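Local coordinates for protein japanin (Rhipicephalus appendiculatus, PDB 4BOE) that binds cholesterol in a lipocalin pocket and, as a secreted tick saliva protein, modulates host immunity, among other effects blocking dendritic cell differentiation from monocytes, at residues 104-107 / 112-115. Sequence-based numbering, arbitrary orientation. Where two conformers were deposited one is given.
Sequences LSDL and STCS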
loop_
_atom_site.group_PDB
_atom_site.type_symbol
_atom_site.label_atom_id
_atom_site.label_comp_id
_atom_site.label_asym_id
_atom_site.label_seq_id
_atom_site.Cartn_x
_atom_site.Cartn_y
_atom_site.Cartn_z
ATOM N N LEU A 104 -7.858 -0.242 -0.175
ATOM C CA LEU A 104 -8.099 -0.271 1.261
ATOM C C LEU A 104 -8.661 1.025 1.785
ATOM O O LEU A 104 -8.315 2.074 1.273
ATOM C CB LEU A 104 -6.775 -0.533 2.008
ATOM C CG LEU A 104 -6.038 -1.794 1.716
ATOM C CD1 LEU A 104 -4.711 -1.827 2.533
ATOM C CD2 LEU A 104 -6.911 -3.012 1.999
ATOM N N SER A 105 -9.478 0.959 2.837
ATOM C CA SER A 105 -10.064 2.151 3.483
ATOM C C SER A 105 -9.831 2.063 4.975
ATOM O O SER A 105 -9.801 0.975 5.528
ATOM C CB SER A 105 -11.589 2.264 3.276
ATOM O OG SER A 105 -11.980 2.685 1.987
ATOM N N ASP A 106 -9.827 3.208 5.631
ATOM C CA ASP A 106 -9.759 3.272 7.086
ATOM C C ASP A 106 -11.084 2.798 7.733
ATOM O O ASP A 106 -12.160 3.075 7.216
ATOM C CB ASP A 106 -9.470 4.712 7.559
ATOM C CG ASP A 106 -8.953 4.715 8.976
ATOM O OD1 ASP A 106 -7.815 4.265 9.182
ATOM O OD2 ASP A 106 -9.744 5.011 9.893
ATOM N N LEU A 107 -10.994 2.142 8.890
ATOM C CA LEU A 107 -12.161 1.625 9.627
ATOM C C LEU A 107 -12.894 2.652 10.474
ATOM O O LEU A 107 -14.113 2.673 10.434
ATOM C CB LEU A 107 -11.750 0.468 10.560
ATOM C CG LEU A 107 -12.435 -0.859 10.310
ATOM C CD1 LEU A 107 -11.857 -1.523 9.099
ATOM C CD2 LEU A 107 -12.304 -1.768 11.531
ATOM N N SER A 112 -13.785 8.168 5.469
ATOM C CA SER A 112 -12.748 7.156 5.429
ATOM C C SER A 112 -11.610 7.377 4.394
ATOM O O SER A 112 -11.889 7.414 3.196
ATOM C CB SER A 112 -13.394 5.808 5.198
ATOM O OG SER A 112 -12.422 4.796 5.306
ATOM N N THR A 113 -10.338 7.459 4.869
ATOM C CA THR A 113 -9.192 7.624 3.988
ATOM C C THR A 113 -8.918 6.303 3.278
ATOM O O THR A 113 -9.154 5.231 3.831
ATOM C CB THR A 113 -7.950 8.146 4.703
ATOM O OG1 THR A 113 -7.525 7.205 5.667
ATOM C CG2 THR A 113 -8.156 9.533 5.303
ATOM N N CYS A 114 -8.329 6.421 2.111
ATOM C CA CYS A 114 -8.059 5.270 1.252
ATOM C C CYS A 114 -6.638 5.223 0.727
ATOM O O CYS A 114 -5.950 6.218 0.669
ATOM C CB CYS A 114 -9.061 5.226 0.094
ATOM S SG CYS A 114 -8.412 5.889 -1.469
ATOM N N SER A 115 -6.249 4.026 0.271
ATOM C CA SER A 115 -4.959 3.736 -0.360
ATOM C C SER A 115 -5.195 2.683 -1.460
ATOM O O SER A 115 -5.931 1.707 -1.251
ATOM C CB SER A 115 -3.863 3.330 0.621
ATOM O OG SER A 115 -4.106 2.136 1.326
HETATM O O HOH W 1 -12.263 5.336 1.524
#
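Ser-112 OG donates a short hydrogen bond to Asp-106 O, 2.6 Å long, meeting a lone pair in the carbonyl plane. A chi1 of -173° swings OG away from the backbone N of Ser-112 and across to the facing chain. The same OG lies 3.4 Å from Ser-105 CB. One water joins Ser-105 OG to Ser-112 O, at 2.7 Å from Ser-112 O. Next along, Asp-106 N donates to Thr-113 O at 2.8 Å. Leu-104 and Ser-115 form an antiparallel hydrogen-bonded pair, with Leu-104 N to Ser-115 O at 2.9 Å and nearly straight. Ser-105 and Cys-114 are the adjoining non-hydrogen-bonded pair. Leu-104 CB lies beside Ser-115 OG on the face toward cholesterol, which touches Ser-115.

Further out, Arg-95 NH1 hydrogen-bonds to Ser-105 OG, Trp-117 NE1 to Ser-115 OG, and Glu-109 OE1 of the connecting loop to Thr-113 OG1. Cys-114 is disulfide-bonded to Cys-138. Were Ser-112 replaced by alanine, Asp-106 O would probably lose its hydroxyl donor, and the loop end would be tied less firmly. Backbone bonds thus run from Leu-104/Ser-115 beside the sterol to Asp-106 N in this lipocalin barrel hairpin; the serine hydroxyl and the water add to them toward the loop.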